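PDB 7D6V: fumarate reductase iron-sulfur subunit from Mycolicibacterium smegmatis, which probably passes electrons from succinate oxidation towards the quinone through its 2Fe-2S, 4Fe-4S and 3Fe-4S clusters, as part of the succinate dehydrogenase Sdh1. Local coordinates for residues H216-I219 / T220-L224. Sequence-based numbering, arbitrary orientation.
With F3S (Fe3-s4 cluster), chain G.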
# COMPACT_ATOMS: atom_id res chain seq x y z
N HIS B 216 -9.49 0.48 -2.36
CA HIS B 216 -10.75 0.04 -2.95
C HIS B 216 -10.95 -1.46 -2.80
O HIS B 216 -11.44 -2.13 -3.71
CB HIS B 216 -10.85 0.47 -4.41
CG HIS B 216 -10.53 1.92 -4.64
ND1 HIS B 216 -11.30 2.93 -4.11
CD2 HIS B 216 -9.53 2.52 -5.31
CE1 HIS B 216 -10.79 4.10 -4.46
NE2 HIS B 216 -9.71 3.87 -5.19
N ILE B 217 -10.55 -1.99 -1.65
CA ILE B 217 -10.82 -3.39 -1.32
C ILE B 217 -12.27 -3.52 -0.89
O ILE B 217 -12.77 -2.72 -0.08
CB ILE B 217 -9.86 -3.88 -0.23
CG1 ILE B 217 -8.41 -3.59 -0.62
CG2 ILE B 217 -10.07 -5.37 0.03
CD1 ILE B 217 -7.42 -3.88 0.47
N LYS B 218 -12.97 -4.52 -1.42
CA LYS B 218 -14.36 -4.78 -1.08
C LYS B 218 -14.40 -5.53 0.26
O LYS B 218 -14.68 -6.72 0.34
CB LYS B 218 -15.04 -5.58 -2.18
CG LYS B 218 -15.09 -4.88 -3.52
CD LYS B 218 -16.01 -3.68 -3.50
CE LYS B 218 -16.04 -3.00 -4.85
NZ LYS B 218 -16.69 -3.86 -5.87
N ILE B 219 -14.12 -4.78 1.33
CA ILE B 219 -13.90 -5.40 2.63
C ILE B 219 -15.15 -6.12 3.11
O ILE B 219 -15.09 -7.28 3.53
CB ILE B 219 -13.44 -4.34 3.65
CG1 ILE B 219 -12.23 -3.57 3.12
CG2 ILE B 219 -13.13 -4.99 4.99
CD1 ILE B 219 -11.83 -2.39 3.96
N THR B 220 -16.30 -5.46 3.05
CA THR B 220 -17.52 -6.06 3.57
C THR B 220 -18.02 -7.18 2.68
O THR B 220 -18.37 -8.27 3.16
CB THR B 220 -18.60 -4.99 3.75
OG1 THR B 220 -18.03 -3.85 4.42
CG2 THR B 220 -19.75 -5.52 4.58
N ASP B 221 -18.06 -6.95 1.37
CA ASP B 221 -18.69 -7.91 0.46
C ASP B 221 -17.82 -9.13 0.21
O ASP B 221 -18.34 -10.24 0.05
CB ASP B 221 -19.05 -7.23 -0.86
CG ASP B 221 -20.37 -6.49 -0.79
OD1 ASP B 221 -20.98 -6.44 0.30
OD2 ASP B 221 -20.81 -5.97 -1.84
N ASN B 222 -16.50 -8.96 0.15
CA ASN B 222 -15.61 -10.05 -0.22
C ASN B 222 -14.96 -10.74 0.98
O ASN B 222 -14.49 -11.87 0.83
CB ASN B 222 -14.51 -9.54 -1.16
CG ASN B 222 -15.00 -9.37 -2.58
OD1 ASN B 222 -16.14 -9.68 -2.90
ND2 ASN B 222 -14.12 -8.88 -3.44
N ALA B 223 -14.92 -10.09 2.14
CA ALA B 223 -14.27 -10.68 3.31
C ALA B 223 -15.22 -10.90 4.47
O ALA B 223 -15.30 -12.02 5.00
CB ALA B 223 -13.10 -9.79 3.75
N LEU B 224 -15.96 -9.88 4.89
CA LEU B 224 -16.70 -9.96 6.14
C LEU B 224 -17.96 -10.81 6.01
O LEU B 224 -18.22 -11.67 6.86
CB LEU B 224 -17.05 -8.56 6.63
CG LEU B 224 -15.86 -7.61 6.75
CD1 LEU B 224 -16.34 -6.27 7.20
CD2 LEU B 224 -14.82 -8.17 7.70
FE1 F3S G . -16.54 -1.67 10.25
FE3 F3S G . -17.19 -2.49 7.78
FE4 F3S G . -18.12 -3.92 9.85
S1 F3S G . -17.38 -0.43 8.61
S2 F3S G . -18.38 -2.35 11.46
S3 F3S G . -15.89 -3.65 9.29
S4 F3S G . -19.17 -3.59 7.88
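Lys-218 lays the start of its side chain over one face of the Asn-222 amide. Its CB sits 3.7 Å from ND2 of Asn-222, and CG follows slightly farther off. The lysine chain then bends at chi2 (-69°) and its end leads away from the helix. The polar ends of the amide have other partners. ND2 donates a hydrogen bond to Glu-141, which also takes the backbone N of Lys-218, and OD1 accepts one from Arg-210 of the membrane anchor subunit. The carboxylate of Asp-221 forms a salt bridge with Lys-207.

Helix 219-235 begins at this point, with Lys-218 at the N-cap. Its carbonyl O receives Asn-222 N at 2.9 Å, a normal alpha-helical bond. The next turn is wider. Ile-219 O accepts two amides: Ala-223 N comes in above the carbonyl plane, while Leu-224 N lies in that plane at 3.1 Å. The latter bond spans five residues and marks a pi-type turn.

This first turn lies by two clusters of the dicluster region. Ile-219 belongs to the 4Fe-4S pocket. Thr-220 and Leu-224 belong to the 3Fe-4S pocket. The side chains of Ile-219 and Leu-224 run side by side and point the same way, with Ile-219 CG2 4.1 Å from Leu-224 CD1. That same CD1 reaches S3 of the 3Fe-4S cluster at 3.4 Å. Thr-220 turns OG1 beside its own backbone N (chi1 -47°), where it comes within 3.7 Å of S4 of the cluster and also bonds to the hydroxyl of Thr-210.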